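Local atomic coordinates of BH0493 protein (Bacillus halodurans C-125, PDB entry 2QEE), a protein that binds zinc and is probably a metal-dependent enzyme of the amidohydrolase superfamily. Residues P175-E179 with A223-P227; E56-T61 with L79-L84. All blocks are in the same frame, centred on the assembly; numbering follows the deposited sequence. Where two conformers were deposited one is given.

Contact 1 of 2, residues P175-E179 with A223-P227; sequences PLLNE and AVSLP
The carboxamide of Asn178 is held edge-on to the backbone of Ser225: ND2 gives one of its hydrogens to Ser225 O at 2.9 Å, with an N-H...O angle of 154°. This acceptor lies only 9° out of the amide plane, and ND2 sits almost on the extension of the Ser225 C=O bond. Val224 CG2 stands obliquely off one face of the amide, 3.9 Å from ND2, while Leu226 CD2 lies close to the amide plane, by the edge at OD1 and 4.0 Å from that atom. This oxygen also accepts from Arg238, so both ends of the amide are gripped and its rotation is fixed. The contact lies inside a beta-alpha-beta crossover: strand 171-172 runs parallel to strand 222-226, and helix 174-178 opens the connection between them. At the first residue of that helix, Asp174 shares a hydrogen bond with Ser225 OG in one of the two serine conformers, which places this side chain about 7 Å from the bound zinc ion. One turn of the helix also supplies Leu177, whose CG is swung beside the backbone N (chi1 -81°). Its CD2 meets Val224 CB at 3.8 Å and lies about as near both methyls, with Phe257, Ile241 and Leu246 packed round the same leucine.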
# COMPACT_ATOMS: atom_id res chain seq x y z
N PRO C 175 -0.08 -21.08 23.77
CA PRO C 175 0.76 -22.23 24.19
C PRO C 175 0.12 -23.54 23.81
O PRO C 175 0.84 -24.49 23.41
CB PRO C 175 0.84 -22.06 25.71
CG PRO C 175 0.70 -20.52 25.92
CD PRO C 175 -0.45 -20.24 24.93
N LEU C 176 -1.20 -23.62 23.92
CA LEU C 176 -1.93 -24.79 23.48
C LEU C 176 -1.94 -25.04 21.98
O LEU C 176 -1.69 -26.14 21.53
CB LEU C 176 -3.36 -24.79 24.02
CG LEU C 176 -4.27 -25.92 23.55
CD1 LEU C 176 -3.84 -27.20 24.34
CD2 LEU C 176 -5.76 -25.63 23.86
N LEU C 177 -2.27 -24.02 21.20
CA LEU C 177 -2.34 -24.24 19.77
C LEU C 177 -0.98 -24.29 19.08
O LEU C 177 -0.83 -25.05 18.14
CB LEU C 177 -3.20 -23.13 19.10
CG LEU C 177 -4.72 -23.30 19.16
CD1 LEU C 177 -5.15 -23.71 20.50
CD2 LEU C 177 -5.41 -21.98 18.81
N ASN C 178 -0.04 -23.45 19.53
CA ASN C 178 1.24 -23.22 18.84
C ASN C 178 2.38 -24.05 19.42
O ASN C 178 3.39 -24.23 18.74
CB ASN C 178 1.65 -21.76 18.91
CG ASN C 178 0.69 -20.85 18.14
OD1 ASN C 178 -0.11 -21.35 17.35
ND2 ASN C 178 0.72 -19.55 18.45
N GLU C 179 2.23 -24.49 20.66
CA GLU C 179 3.33 -25.22 21.35
C GLU C 179 2.84 -26.51 22.00
O GLU C 179 3.31 -26.87 23.11
CB GLU C 179 3.97 -24.30 22.38
CG GLU C 179 4.72 -23.16 21.74
CD GLU C 179 5.18 -22.18 22.76
OE1 GLU C 179 6.41 -22.11 22.99
OE2 GLU C 179 4.31 -21.49 23.35
N ALA C 223 -8.58 -16.56 21.93
CA ALA C 223 -7.70 -15.86 20.97
C ALA C 223 -6.41 -16.63 20.75
O ALA C 223 -5.92 -17.32 21.67
CB ALA C 223 -7.37 -14.51 21.50
N VAL C 224 -5.79 -16.36 19.60
CA VAL C 224 -4.44 -16.89 19.31
C VAL C 224 -3.76 -15.92 18.35
O VAL C 224 -4.47 -15.23 17.60
CB VAL C 224 -4.52 -18.30 18.74
CG1 VAL C 224 -5.22 -18.34 17.33
CG2 VAL C 224 -3.11 -18.94 18.67
N SER C 225 -2.43 -15.83 18.46
CA SER C 225 -1.62 -15.13 17.47
C SER C 225 -0.91 -16.16 16.62
O SER C 225 -0.45 -17.23 17.13
CB SER C 225 -0.62 -14.15 18.10
OG SER C 225 0.39 -14.82 18.84
N LEU C 226 -0.79 -15.84 15.34
CA LEU C 226 -0.45 -16.85 14.33
C LEU C 226 0.55 -16.28 13.33
O LEU C 226 0.59 -15.06 13.10
CB LEU C 226 -1.71 -17.27 13.61
CG LEU C 226 -2.82 -17.88 14.44
CD1 LEU C 226 -4.02 -17.90 13.52
CD2 LEU C 226 -2.38 -19.34 14.79
N PRO C 227 1.43 -17.13 12.80
CA PRO C 227 2.54 -16.72 11.93
C PRO C 227 2.07 -16.40 10.53
O PRO C 227 0.97 -16.78 10.16
CB PRO C 227 3.45 -18.00 11.90
CG PRO C 227 2.50 -19.12 12.07
CD PRO C 227 1.48 -18.59 13.11

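Contact 2 of 2, residues E56-T61 with L79-L84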
# COMPACT_ATOMS: atom_id res chain seq x y z
N GLU C 56 13.31 0.90 19.69
CA GLU C 56 13.77 2.17 19.18
C GLU C 56 15.10 2.63 19.81
O GLU C 56 15.96 3.11 19.10
CB GLU C 56 12.68 3.24 19.34
CG GLU C 56 11.49 2.91 18.39
CD GLU C 56 10.35 3.92 18.51
OE1 GLU C 56 10.64 5.12 18.76
OE2 GLU C 56 9.20 3.45 18.34
N VAL C 57 15.26 2.41 21.12
CA VAL C 57 16.50 2.93 21.79
C VAL C 57 17.70 2.11 21.27
O VAL C 57 18.82 2.64 21.07
CB VAL C 57 16.41 2.91 23.35
CG1 VAL C 57 16.50 1.46 23.95
CG2 VAL C 57 17.42 3.85 23.93
N MET C 58 17.43 0.84 20.99
CA MET C 58 18.54 -0.02 20.51
C MET C 58 19.07 0.40 19.12
O MET C 58 20.20 0.06 18.78
CB MET C 58 18.18 -1.52 20.60
CG MET C 58 17.98 -2.11 22.03
SD MET C 58 19.27 -1.68 23.30
CE MET C 58 20.57 -2.20 22.37
N ARG C 59 18.29 1.17 18.33
CA ARG C 59 18.83 1.73 17.08
C ARG C 59 19.80 2.87 17.29
O ARG C 59 20.54 3.18 16.40
CB ARG C 59 17.72 2.24 16.15
CG ARG C 59 16.90 1.09 15.56
CD ARG C 59 15.98 1.54 14.39
NE ARG C 59 16.72 2.22 13.32
CZ ARG C 59 17.57 1.58 12.49
NH1 ARG C 59 17.72 0.27 12.57
NH2 ARG C 59 18.23 2.25 11.58
N TRP C 60 19.81 3.50 18.48
CA TRP C 60 20.66 4.66 18.74
C TRP C 60 21.77 4.42 19.72
O TRP C 60 22.86 4.99 19.57
CB TRP C 60 19.82 5.82 19.31
CG TRP C 60 19.03 6.61 18.27
CD1 TRP C 60 17.63 6.72 18.19
CD2 TRP C 60 19.56 7.46 17.25
NE1 TRP C 60 17.29 7.55 17.15
CE2 TRP C 60 18.45 8.02 16.55
CE3 TRP C 60 20.86 7.76 16.81
CZ2 TRP C 60 18.62 8.89 15.48
CZ3 TRP C 60 21.03 8.65 15.74
CH2 TRP C 60 19.91 9.20 15.08
N THR C 61 21.50 3.62 20.73
CA THR C 61 22.36 3.64 21.92
C THR C 61 23.60 2.78 21.67
O THR C 61 23.53 1.83 20.91
CB THR C 61 21.64 3.19 23.22
OG1 THR C 61 22.50 3.41 24.35
CG2 THR C 61 21.23 1.77 23.19
N LEU C 79 17.80 5.85 30.42
CA LEU C 79 18.53 5.72 29.17
C LEU C 79 17.58 6.05 27.97
O LEU C 79 17.96 6.79 27.04
CB LEU C 79 19.05 4.28 29.00
CG LEU C 79 19.86 4.06 27.71
CD1 LEU C 79 21.15 4.86 27.66
CD2 LEU C 79 20.10 2.58 27.43
N ILE C 80 16.40 5.43 28.00
CA ILE C 80 15.37 5.63 26.91
C ILE C 80 15.02 7.12 26.80
O ILE C 80 15.01 7.69 25.70
CB ILE C 80 14.17 4.69 27.05
CG1 ILE C 80 14.68 3.24 26.75
CG2 ILE C 80 12.97 5.11 26.10
CD1 ILE C 80 13.68 2.12 27.12
N TRP C 81 14.83 7.77 27.96
CA TRP C 81 14.51 9.20 27.99
C TRP C 81 15.62 10.02 27.33
O TRP C 81 15.39 10.82 26.42
CB TRP C 81 14.27 9.67 29.43
CG TRP C 81 13.78 11.06 29.52
CD1 TRP C 81 14.48 12.16 29.93
CD2 TRP C 81 12.44 11.52 29.26
NE1 TRP C 81 13.68 13.27 29.95
CE2 TRP C 81 12.41 12.91 29.56
CE3 TRP C 81 11.26 10.89 28.86
CZ2 TRP C 81 11.25 13.68 29.41
CZ3 TRP C 81 10.10 11.65 28.71
CH2 TRP C 81 10.12 13.04 28.96
N GLU C 82 16.85 9.82 27.79
CA GLU C 82 17.98 10.55 27.22
C GLU C 82 18.16 10.30 25.70
O GLU C 82 18.32 11.26 24.94
CB GLU C 82 19.26 10.18 28.00
CG GLU C 82 20.52 10.85 27.49
CD GLU C 82 20.58 12.36 27.74
OE1 GLU C 82 19.78 12.91 28.56
OE2 GLU C 82 21.42 13.01 27.08
N GLU C 83 18.07 9.04 25.27
CA GLU C 83 18.44 8.69 23.89
C GLU C 83 17.33 9.06 22.89
O GLU C 83 17.64 9.45 21.79
CB GLU C 83 18.69 7.19 23.75
CG GLU C 83 19.94 6.70 24.60
CD GLU C 83 21.27 6.89 23.86
OE1 GLU C 83 21.29 7.44 22.75
OE2 GLU C 83 22.33 6.43 24.38
N LEU C 84 16.08 8.91 23.31
CA LEU C 84 14.95 9.11 22.34
C LEU C 84 14.18 10.42 22.53
O LEU C 84 13.41 10.80 21.66
CB LEU C 84 13.95 7.98 22.50
CG LEU C 84 14.40 6.56 22.17
CD1 LEU C 84 13.25 5.64 22.24
CD2 LEU C 84 15.17 6.45 20.81
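Glu83 runs across Val57 and Thr61, meeting each at about a right angle. Its CB starts against the Val57 methyl CG2 at 3.6 Å, and CG stays near that methyl while approaching Thr61 CB. The chain then bends sharply (chi2 -84°), which carries CD and the carboxylate over to Thr61. There OE2 accepts a hydrogen bond from Thr61 OG1 at 3.0 Å, the hydroxyl coming from above the carboxylate plane, 61° out of it. OE1 turns to the side of Trp60, 4.1 Å from its CB, and forms a salt bridge with Arg88, which also makes a cation-pi contact with the Trp60 ring.

Next to this polar end, Val57 is a knob in the hole made by Leu79, Ile80, Glu83 and Leu84 on helix 73-86. Its two methyls divide the work: CG2 faces Glu83, whereas CG1 meets Ile80 CG1 at 3.8 Å. The two methyls of Leu84 part, CD1 going to Glu56 CB at 3.8 Å and CD2 to Trp60 CD1 at 3.6 Å, on a slant to the indole. The two helices thus pack as neighbours in a helical region, and the back of segment 56-61 meets the second subunit: Glu56 OE1 is hydrogen-bonded to Ser92 OG of its own chain while OE2 forms a salt bridge with Arg316 of that subunit, and Arg59 hydrogen-bonds to its Ala315, Leu321 and Ser350.

Thr61 OG1 gives its proton to Glu83 and receives one from Val63 N, so both roles of the hydroxyl are used. With a hydroxyl on one oxygen and an arginine on the other, Thr61 and Arg88 together probably stabilise the ionised form of this buried carboxylate.

In the fold
Along the chain the contacts come in series, contact 2 closing at Leu84 well before contact 1 opens at Pro175. Their centres are 32 Å apart, with the nearest atoms about 20 Å from each other, and they share no helix or strand. Contact 1 belongs to the strand-and-helix core, where strand 222-226 lies between strands 171-172 and 257-264 and passes near the zinc site formed by His28, His30 and Asp357. Contact 2 joins helices 51-58 and 73-86 in an all-helical region away from that site. One contact therefore belongs to the metal-bearing core, the other to a helical region whose outer side meets a second subunit.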